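Local coordinates for protein 3-dehydroquinate dehydratase (Clostridium difficile, PDB 4H3D) that catalyses the cis-dehydration of 3-dehydroquinate to 3-dehydroshikimate through a covalent imine intermediate, the third step of the chorismate pathway to aromatic amino acids, at residues Ile205-Ser210 / Leu227-Ala232; Ser216-Glu221 / Lys244-Val249; Glu60-Val65 / Arg98-Thr103. All coordinates share one frame; numbering follows the deposited sequence.

Contact 1 of 3, residues Ile205-Ser210 / Leu227-Ala232. With SHL (5-hydroxy-6-methyl-4-oxo-4H-pyran-2-carboxylic acid), chain I.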
loop_
_atom_site.group_PDB
_atom_site.type_symbol
_atom_site.label_atom_id
_atom_site.label_comp_id
_atom_site.label_asym_id
_atom_site.label_seq_id
_atom_site.Cartn_x
_atom_site.Cartn_y
_atom_site.Cartn_z
ATOM N N ILE B 205 1.048 -4.208 16.533
ATOM C CA ILE B 205 2.031 -4.131 15.469
ATOM C C ILE B 205 1.955 -5.417 14.662
ATOM O O ILE B 205 2.104 -6.508 15.216
ATOM C CB ILE B 205 3.465 -4.054 16.054
ATOM C CG1 ILE B 205 3.603 -2.878 17.020
ATOM C CG2 ILE B 205 4.516 -3.996 14.928
ATOM C CD1 ILE B 205 4.870 -2.998 17.954
ATOM N N THR B 206 1.737 -5.307 13.353
ATOM C CA THR B 206 1.676 -6.492 12.499
ATOM C C THR B 206 2.338 -6.248 11.186
ATOM O O THR B 206 2.385 -5.085 10.699
ATOM C CB THR B 206 0.227 -6.908 12.159
ATOM O OG1 THR B 206 -0.368 -5.930 11.279
ATOM C CG2 THR B 206 -0.615 -7.057 13.451
ATOM N N MET B 207 2.864 -7.316 10.592
ATOM C CA MET B 207 3.448 -7.240 9.260
ATOM C C MET B 207 3.446 -8.582 8.565
ATOM O O MET B 207 3.445 -9.641 9.202
ATOM C CB MET B 207 4.880 -6.704 9.286
ATOM C CG MET B 207 5.899 -7.682 9.790
ATOM S SD MET B 207 7.552 -6.966 9.824
ATOM C CE MET B 207 7.312 -5.611 10.977
ATOM N N SER B 208 3.417 -8.500 7.242
ATOM C CA SER B 208 3.502 -9.626 6.352
ATOM C C SER B 208 4.843 -9.365 5.691
ATOM O O SER B 208 5.060 -8.306 5.103
ATOM C CB SER B 208 2.372 -9.601 5.308
ATOM O OG SER B 208 2.457 -10.728 4.476
ATOM N N MET B 209 5.748 -10.313 5.816
ATOM C CA MET B 209 7.102 -10.170 5.316
ATOM C C MET B 209 7.209 -10.476 3.806
ATOM O O MET B 209 6.213 -10.800 3.169
ATOM C CB MET B 209 8.031 -11.083 6.131
ATOM C CG MET B 209 8.083 -10.722 7.630
ATOM S SD MET B 209 9.208 -11.778 8.596
ATOM C CE MET B 209 8.352 -13.340 8.529
ATOM N N SER B 210 8.429 -10.316 3.261
ATOM C CA SER B 210 8.757 -10.515 1.835
ATOM C C SER B 210 8.208 -9.370 0.955
ATOM O O SER B 210 7.429 -8.538 1.425
ATOM C CB SER B 210 8.254 -11.855 1.300
ATOM O OG SER B 210 6.883 -11.802 0.949
ATOM N N LEU B 227 2.934 0.601 14.372
ATOM C CA LEU B 227 4.368 0.804 14.171
ATOM C C LEU B 227 4.818 0.048 12.907
ATOM O O LEU B 227 4.414 -1.104 12.693
ATOM C CB LEU B 227 5.117 0.271 15.398
ATOM C CG LEU B 227 6.588 0.612 15.561
ATOM C CD1 LEU B 227 6.741 2.104 15.680
ATOM C CD2 LEU B 227 7.179 -0.061 16.761
ATOM N N THR B 228 5.641 0.688 12.076
ATOM C CA THR B 228 6.120 0.077 10.863
ATOM C C THR B 228 7.647 0.222 10.849
ATOM O O THR B 228 8.191 1.205 11.351
ATOM C CB THR B 228 5.452 0.665 9.614
ATOM O OG1 THR B 228 5.934 -0.017 8.451
ATOM C CG2 THR B 228 5.711 2.160 9.502
ATOM N N PHE B 229 8.325 -0.781 10.310
ATOM C CA PHE B 229 9.781 -0.821 10.322
ATOM C C PHE B 229 10.400 -0.535 8.956
ATOM O O PHE B 229 10.059 -1.163 7.954
ATOM C CB PHE B 229 10.248 -2.187 10.843
ATOM C CG PHE B 229 9.931 -2.420 12.303
ATOM C CD1 PHE B 229 8.638 -2.692 12.715
ATOM C CD2 PHE B 229 10.926 -2.370 13.258
ATOM C CE1 PHE B 229 8.349 -2.904 14.075
ATOM C CE2 PHE B 229 10.640 -2.585 14.610
ATOM C CZ PHE B 229 9.349 -2.849 15.006
ATOM N N GLY B 230 11.315 0.419 8.927
ATOM C CA GLY B 230 12.019 0.788 7.698
ATOM C C GLY B 230 13.477 0.364 7.815
ATOM O O GLY B 230 13.979 0.140 8.911
ATOM N N ALA B 231 14.151 0.226 6.685
ATOM C CA ALA B 231 15.555 -0.150 6.685
ATOM C C ALA B 231 16.397 1.127 6.702
ATOM O O ALA B 231 15.990 2.155 6.142
ATOM C CB ALA B 231 15.871 -0.991 5.452
ATOM N N ALA B 232 17.564 1.066 7.338
ATOM C CA ALA B 232 18.463 2.226 7.426
ATOM C C ALA B 232 18.983 2.608 6.049
ATOM O O ALA B 232 18.845 3.755 5.619
ATOM C CB ALA B 232 19.622 1.935 8.355
HETATM O OAD SHL I . 10.868 -5.219 9.331
HETATM C CAH SHL I . 10.954 -6.472 9.366
HETATM O OAA SHL I . 11.201 -7.134 8.326
HETATM C CAK SHL I . 10.768 -7.142 10.638
HETATM O OAG SHL I . 10.482 -6.337 11.792
HETATM C CAF SHL I . 10.492 -6.944 13.064
HETATM C CAL SHL I . 10.356 -6.156 14.159
HETATM C CAJ SHL I . 10.740 -8.271 13.118
HETATM O OAC SHL I . 10.784 -8.877 14.302
HETATM C CAI SHL I . 10.940 -9.007 11.985
HETATM C CAE SHL I . 10.949 -8.458 10.764
HETATM O OAB SHL I . 11.140 -10.313 12.074
HETATM O O HOH W 1 4.439 -3.028 10.804
#

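Contact 2 of 3, residues Ser216-Glu221 / Lys244-Val249. With SHL (5-hydroxy-6-methyl-4-oxo-4H-pyran-2-carboxylic acid), chain I.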
loop_
_atom_site.group_PDB
_atom_site.type_symbol
_atom_site.label_atom_id
_atom_site.label_comp_id
_atom_site.label_asym_id
_atom_site.label_seq_id
_atom_site.Cartn_x
_atom_site.Cartn_y
_atom_site.Cartn_z
ATOM N N SER B 216 1.634 -4.301 3.811
ATOM C CA SER B 216 1.394 -4.376 5.243
ATOM C C SER B 216 2.248 -3.380 6.030
ATOM O O SER B 216 1.953 -3.119 7.198
ATOM C CB SER B 216 1.654 -5.778 5.765
ATOM O OG SER B 216 3.039 -6.084 5.742
ATOM N N ARG B 217 3.303 -2.861 5.407
ATOM C CA ARG B 217 4.190 -1.882 6.049
ATOM C C ARG B 217 3.720 -0.473 5.770
ATOM O O ARG B 217 4.189 0.484 6.413
ATOM C CB ARG B 217 5.613 -1.983 5.507
ATOM C CG ARG B 217 6.241 -3.315 5.687
ATOM C CD ARG B 217 7.678 -3.314 5.201
ATOM N NE ARG B 217 8.264 -4.646 5.330
ATOM C CZ ARG B 217 9.004 -5.064 6.357
ATOM N NH1 ARG B 217 9.287 -4.251 7.374
ATOM N NH2 ARG B 217 9.478 -6.299 6.357
ATOM N N LEU B 218 2.806 -0.338 4.809
ATOM C CA LEU B 218 2.367 0.980 4.358
ATOM C C LEU B 218 1.011 1.398 4.862
ATOM O O LEU B 218 0.771 2.587 5.028
ATOM C CB LEU B 218 2.300 1.003 2.816
ATOM C CG LEU B 218 3.545 0.592 2.023
ATOM C CD1 LEU B 218 3.277 0.686 0.535
ATOM C CD2 LEU B 218 4.733 1.470 2.392
ATOM N N CYS B 219 0.135 0.431 5.112
ATOM C CA CYS B 219 -1.276 0.720 5.365
ATOM C C CYS B 219 -1.742 0.628 6.814
ATOM O O CYS B 219 -2.923 0.382 7.072
ATOM C CB CYS B 219 -2.123 -0.224 4.508
ATOM S SG CYS B 219 -1.954 -1.940 5.012
ATOM N N GLY B 220 -0.834 0.843 7.754
ATOM C CA GLY B 220 -1.171 0.789 9.165
ATOM C C GLY B 220 -2.266 1.734 9.615
ATOM O O GLY B 220 -3.104 1.373 10.450
ATOM N N GLU B 221 -2.293 2.942 9.064
ATOM C CA GLU B 221 -3.285 3.908 9.494
ATOM C C GLU B 221 -4.691 3.429 9.193
ATOM O O GLU B 221 -5.612 3.683 9.957
ATOM C CB GLU B 221 -3.026 5.293 8.885
ATOM C CG GLU B 221 -3.846 6.386 9.514
ATOM C CD GLU B 221 -3.397 7.775 9.106
ATOM O OE1 GLU B 221 -4.215 8.716 9.213
ATOM O OE2 GLU B 221 -2.237 7.926 8.675
ATOM N N LYS B 244 13.249 6.619 4.723
ATOM C CA LYS B 244 12.909 7.912 4.104
ATOM C C LYS B 244 11.719 7.731 3.167
ATOM O O LYS B 244 10.752 8.505 3.193
ATOM C CB LYS B 244 14.090 8.479 3.314
ATOM C CG LYS B 244 15.306 8.823 4.154
ATOM C CD LYS B 244 16.474 9.304 3.290
ATOM C CE LYS B 244 17.738 9.453 4.112
ATOM N NZ LYS B 244 18.877 10.022 3.314
ATOM N N GLU B 245 11.794 6.699 2.344
ATOM C CA GLU B 245 10.736 6.419 1.392
ATOM C C GLU B 245 9.470 5.958 2.116
ATOM O O GLU B 245 8.353 6.266 1.694
ATOM C CB GLU B 245 11.225 5.410 0.353
ATOM C CG GLU B 245 12.384 5.980 -0.484
ATOM C CD GLU B 245 12.873 5.050 -1.581
ATOM O OE1 GLU B 245 12.570 3.841 -1.527
ATOM O OE2 GLU B 245 13.574 5.538 -2.498
ATOM N N LEU B 246 9.641 5.257 3.232
ATOM C CA LEU B 246 8.507 4.805 4.018
ATOM C C LEU B 246 7.814 6.028 4.631
ATOM O O LEU B 246 6.574 6.116 4.656
ATOM C CB LEU B 246 8.976 3.821 5.099
ATOM C CG LEU B 246 7.926 3.145 5.974
ATOM C CD1 LEU B 246 6.911 2.462 5.104
ATOM C CD2 LEU B 246 8.594 2.127 6.972
ATOM N N ASN B 247 8.608 6.983 5.103
ATOM C CA ASN B 247 8.054 8.210 5.671
ATOM C C ASN B 247 7.199 8.944 4.631
ATOM O O ASN B 247 6.097 9.391 4.931
ATOM C CB ASN B 247 9.158 9.148 6.186
ATOM C CG ASN B 247 8.593 10.328 6.975
ATOM O OD1 ASN B 247 7.948 10.143 8.005
ATOM N ND2 ASN B 247 8.847 11.537 6.501
ATOM N N SER B 248 7.704 9.039 3.405
ATOM C CA SER B 248 6.986 9.718 2.340
ATOM C C SER B 248 5.639 9.065 2.055
ATOM O O SER B 248 4.638 9.748 1.917
ATOM C CB SER B 248 7.823 9.742 1.064
ATOM O OG SER B 248 9.055 10.385 1.301
ATOM N N VAL B 249 5.622 7.739 1.966
ATOM C CA VAL B 249 4.374 7.016 1.695
ATOM C C VAL B 249 3.356 7.182 2.837
ATOM O O VAL B 249 2.169 7.407 2.585
ATOM C CB VAL B 249 4.617 5.528 1.424
ATOM C CG1 VAL B 249 3.282 4.811 1.152
ATOM C CG2 VAL B 249 5.553 5.351 0.227
HETATM O OAD SHL I . 10.868 -5.219 9.331
HETATM C CAH SHL I . 10.954 -6.472 9.366
HETATM O OAA SHL I . 11.201 -7.134 8.326
HETATM C CAK SHL I . 10.768 -7.142 10.638
HETATM O OAG SHL I . 10.482 -6.337 11.792
HETATM C CAF SHL I . 10.492 -6.944 13.064
HETATM C CAL SHL I . 10.356 -6.156 14.159
HETATM C CAJ SHL I . 10.740 -8.271 13.118
HETATM O OAC SHL I . 10.784 -8.877 14.302
HETATM C CAI SHL I . 10.940 -9.007 11.985
HETATM C CAE SHL I . 10.949 -8.458 10.764
HETATM O OAB SHL I . 11.140 -10.313 12.074
#

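Contact 3 of 3, residues Glu60-Val65 / Arg98-Thr103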
loop_
_atom_site.group_PDB
_atom_site.type_symbol
_atom_site.label_atom_id
_atom_site.label_comp_id
_atom_site.label_asym_id
_atom_site.label_seq_id
_atom_site.Cartn_x
_atom_site.Cartn_y
_atom_site.Cartn_z
ATOM N N GLU B 60 27.261 -11.184 24.912
ATOM C CA GLU B 60 27.322 -12.042 26.110
ATOM C C GLU B 60 27.999 -11.384 27.320
ATOM O O GLU B 60 27.974 -11.931 28.422
ATOM C CB GLU B 60 27.998 -13.366 25.781
ATOM C CG GLU B 60 27.183 -14.233 24.848
ATOM C CD GLU B 60 27.967 -15.420 24.346
ATOM O OE1 GLU B 60 28.937 -15.222 23.572
ATOM O OE2 GLU B 60 27.595 -16.546 24.702
ATOM N N ASN B 61 28.593 -10.211 27.116
ATOM C CA ASN B 61 29.205 -9.468 28.191
ATOM C C ASN B 61 28.362 -8.227 28.502
ATOM O O ASN B 61 28.378 -7.230 27.757
ATOM C CB ASN B 61 30.607 -9.089 27.823
ATOM C CG ASN B 61 31.383 -8.595 28.995
ATOM O OD1 ASN B 61 31.141 -7.504 29.491
ATOM N ND2 ASN B 61 32.332 -9.412 29.469
ATOM N N ILE B 62 27.632 -8.297 29.609
ATOM C CA ILE B 62 26.686 -7.251 29.967
ATOM C C ILE B 62 27.348 -5.876 30.105
ATOM O O ILE B 62 26.765 -4.868 29.731
ATOM C CB ILE B 62 25.895 -7.632 31.260
ATOM C CG1 ILE B 62 24.733 -6.677 31.477
ATOM C CG2 ILE B 62 26.808 -7.661 32.469
ATOM C CD1 ILE B 62 23.755 -6.687 30.361
ATOM N N LYS B 63 28.573 -5.847 30.619
ATOM C CA LYS B 63 29.292 -4.600 30.776
ATOM C C LYS B 63 29.545 -3.905 29.426
ATOM O O LYS B 63 29.416 -2.680 29.321
ATOM C CB LYS B 63 30.610 -4.841 31.528
ATOM C CG LYS B 63 31.409 -3.592 31.788
ATOM C CD LYS B 63 32.620 -3.891 32.679
ATOM C CE LYS B 63 33.390 -2.641 32.963
ATOM N NZ LYS B 63 34.610 -2.896 33.767
ATOM N N GLU B 64 29.925 -4.680 28.410
ATOM C CA GLU B 64 30.190 -4.113 27.070
ATOM C C GLU B 64 28.884 -3.689 26.396
ATOM O O GLU B 64 28.839 -2.672 25.681
ATOM C CB GLU B 64 31.016 -5.093 26.210
ATOM C CG GLU B 64 32.481 -5.224 26.733
ATOM C CD GLU B 64 33.290 -6.382 26.121
ATOM O OE1 GLU B 64 34.523 -6.250 26.015
ATOM O OE2 GLU B 64 32.715 -7.426 25.780
ATOM N N VAL B 65 27.810 -4.429 26.656
ATOM C CA VAL B 65 26.497 -4.055 26.140
ATOM C C VAL B 65 26.090 -2.699 26.745
ATOM O O VAL B 65 25.588 -1.814 26.036
ATOM C CB VAL B 65 25.399 -5.081 26.490
ATOM C CG1 VAL B 65 23.995 -4.515 26.114
ATOM C CG2 VAL B 65 25.664 -6.446 25.804
ATOM N N ARG B 98 18.677 -19.266 28.015
ATOM C CA ARG B 98 17.406 -18.765 28.487
ATOM C C ARG B 98 17.636 -17.842 29.690
ATOM O O ARG B 98 17.046 -16.762 29.792
ATOM C CB ARG B 98 16.571 -19.988 28.871
ATOM C CG ARG B 98 15.279 -19.754 29.570
ATOM C CD ARG B 98 14.472 -21.040 29.452
ATOM N NE ARG B 98 14.309 -21.343 28.036
ATOM C CZ ARG B 98 13.292 -20.904 27.306
ATOM N NH1 ARG B 98 12.344 -20.196 27.884
ATOM N NH2 ARG B 98 13.218 -21.189 26.008
ATOM N N ASP B 99 18.516 -18.273 30.585
ATOM C CA ASP B 99 18.862 -17.491 31.761
ATOM C C ASP B 99 19.532 -16.177 31.368
ATOM O O ASP B 99 19.235 -15.140 31.959
ATOM C CB ASP B 99 19.764 -18.286 32.710
ATOM C CG ASP B 99 19.001 -19.356 33.485
ATOM O OD1 ASP B 99 17.757 -19.268 33.591
ATOM O OD2 ASP B 99 19.648 -20.276 33.993
ATOM N N TYR B 100 20.422 -16.206 30.372
ATOM C CA TYR B 100 21.081 -14.967 29.965
ATOM C C TYR B 100 20.100 -14.040 29.247
ATOM O O TYR B 100 20.192 -12.837 29.377
ATOM C CB TYR B 100 22.332 -15.194 29.105
ATOM C CG TYR B 100 23.065 -13.882 28.858
ATOM C CD1 TYR B 100 23.648 -13.185 29.919
ATOM C CD2 TYR B 100 23.151 -13.329 27.586
ATOM C CE1 TYR B 100 24.293 -11.973 29.716
ATOM C CE2 TYR B 100 23.800 -12.120 27.373
ATOM C CZ TYR B 100 24.373 -11.450 28.450
ATOM O OH TYR B 100 25.022 -10.254 28.246
ATOM N N TYR B 101 19.156 -14.606 28.501
ATOM C CA TYR B 101 18.163 -13.792 27.803
ATOM C C TYR B 101 17.392 -12.963 28.820
ATOM O O TYR B 101 17.170 -11.775 28.622
ATOM C CB TYR B 101 17.214 -14.687 27.007
ATOM C CG TYR B 101 16.107 -13.983 26.275
ATOM C CD1 TYR B 101 16.285 -13.508 24.985
ATOM C CD2 TYR B 101 14.851 -13.836 26.856
ATOM C CE1 TYR B 101 15.239 -12.873 24.301
ATOM C CE2 TYR B 101 13.816 -13.215 26.190
ATOM C CZ TYR B 101 14.015 -12.732 24.910
ATOM O OH TYR B 101 12.970 -12.122 24.252
ATOM N N THR B 102 16.989 -13.620 29.903
ATOM C CA THR B 102 16.253 -12.986 30.990
ATOM C C THR B 102 17.110 -11.921 31.679
ATOM O O THR B 102 16.676 -10.784 31.835
ATOM C CB THR B 102 15.794 -14.041 32.010
ATOM O OG1 THR B 102 14.984 -15.018 31.333
ATOM C CG2 THR B 102 14.996 -13.407 33.148
ATOM N N THR B 103 18.327 -12.290 32.047
ATOM C CA THR B 103 19.265 -11.371 32.707
ATOM C C THR B 103 19.572 -10.155 31.843
ATOM O O THR B 103 19.543 -9.022 32.328
ATOM C CB THR B 103 20.598 -12.083 33.054
ATOM O OG1 THR B 103 20.333 -13.181 33.923
ATOM C CG2 THR B 103 21.571 -11.117 33.747
#

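Contact 1 of 3, residues Ile205-Ser210 / Leu227-Ala232
Ile205 and Leu227 bring two neighbouring strands of the TIM barrel together, strand 205-208 and strand 227-229, the seventh and eighth of its parallel strands. They run the same way at 39° to each other, with a closest axis approach of 6.8 Å, and they splay apart from the Ile205-Leu227 end, where the CA atoms are 5.6 Å apart. Instead of direct backbone hydrogen bonds, a water joins the strands: it donates to Thr206 O at 2.9 Å and to Leu227 O at 2.7 Å, satisfying two buried carbonyls.

At the close end Ile205 and Leu227 lie side by side and point the same way, with Ile205 CG1 3.9 Å from Leu227 CB. Branched aliphatic residues suit this buried position, since each fills space on more than one side: while CG1 of Ile205 meets Leu227, its CG2 lies at the edge of the Phe229 ring, near the ring plane, 4.1 Å from CE1. Further along, Met207 crosses Phe229 at about a right angle. Its chain bends at chi3 (61°), which turns the terminal methyl toward the ring, and CE approaches Phe229 CD1 obliquely at 3.6 Å.

Both residues line the pocket of the bound comenic acid derivative. Met207 SD sits 3.3 Å from ligand ring carbon CAK, while the ligand methyl CAL lies over one face of Phe229, offset toward the rim. The same aromatic ring makes a cation-pi contact with Lys174, the residue that forms the Schiff base with substrate. A flexible, polarisable thioether and a flat ring therefore give the ligand a largely apolar wall, while His147, Arg86, Arg217 and Gln240 hydrogen-bond to it.

Contact 2 of 3, residues Ser216-Glu221 / Lys244-Val249
Leu218 and Leu246 cross obliquely where the short helical turn after the seventh strand of the TIM barrel meets the C-terminal helix 243-256, which follows the eighth. The methyl CD2 of Leu218 does most of the touching: it lies 3.6 Å from Leu246 CD1 and 3.8 Å from Val249 CG1, so it meets two residues set almost one helical turn apart. Leu246 has its CG anti to the backbone N (chi1 -176°), and this carries CD1 across to Leu218 and also to the carbonyl oxygen Arg217 O, at 3.6 Å. Val249 points directly at the opposing segment and presents its CG1 branch to CD2 of Leu218; its side chain is short, consistent with the close approach of the CA atoms of Leu218 and Val249, 6.9 Å apart. Leucine and valine suit this buried apolar site; the second subunit packs its Leu253 on Leu218 and its Val249 on Val249, so the packing continues into the dimer interface.

Arg217 sends its end the other way, toward the active site. Its chain is extended from CG to NE and delivers the guanidinium to the ligand carboxylate, where NH1 and NH2 meet the two carboxylate oxygens as a pair, OAD lying at the guanidinium edge. A planar cation with two parallel N-H groups matches a carboxylate well, and Arg217 binds 3-dehydroquinate in this enzyme. The backbone oxygen of Arg217 accepts from Thr228 OG1, tying the turn to the eighth strand. Both bonds to the ligand are nearly straight: Arg217 NH1 donates to OAD at 2.7 Å and 175°, and Arg217 NH2 to OAA at 2.7 Å and 172°.

Contact 3 of 3, residues Glu60-Val65 / Arg98-Thr103
Tyr100 reaches from helix 98-110 to the backbone of Glu60 and Asn61, and van der Waals contact makes up most of this surface patch. Its CG stands anti to the backbone N (chi1 -173°), which directs the ring outward from the helix so that the phenol oxygen arrives at the start of helix 62-76. There Tyr100 OH lies 3.3 Å from Glu60 C and 3.5 Å from Ile62 N. Farther back on the ring, CE2 rests 3.7 Å from Glu60 CA, while Glu60 O approaches the ring obliquely. The side chain of Ile62 also points at the opposing helix, its CB 4.1 Å from Tyr100 OH, and its aliphatic branches continue onto Leu104 and Ile108.

These are successive outer helices of the TIM barrel, following its second and third strands, and the contact joins them at their N-terminal ends.

Hydrogen bonds are made at the phenol tip and at the helix start. The Tyr100 hydroxyl bonds to the backbone oxygen Val59 O, just before segment 60-65, which makes tyrosine apt here: its ring packs and its tip has a polar partner. Asn61 is the N-cap of helix 62-76, where its OD1 accepts from Glu64 N at 3.3 Å.

In charge pairing, the Glu60 side chain leads away from Tyr100, and its OE1 makes a salt bridge with Lys94 NZ.

All three contacts belong to one TIM barrel. Contact 3 comes first along the chain, joining outer helices 62-76 and 98-110. Contacts 1 and 2 follow with alternating segments: strand 205-208, helices 215-218 and 220-223, strand 227-229, then helix 243-256. Their centres are 9 Å apart and both touch the ligand; Ser208 N and Ser216 OG, 2.9 Å apart, probably share a hydrogen bond. Contact 3 is remote, its centre 26 Å from that of contact 1 and 34 Å from that of contact 2, which lies on the opposite side of the chain's centre. Contacts 1 and 2 thus supply part of the ligand pocket, Met207, Phe229 and Arg217; contact 3 lies on the outer shell.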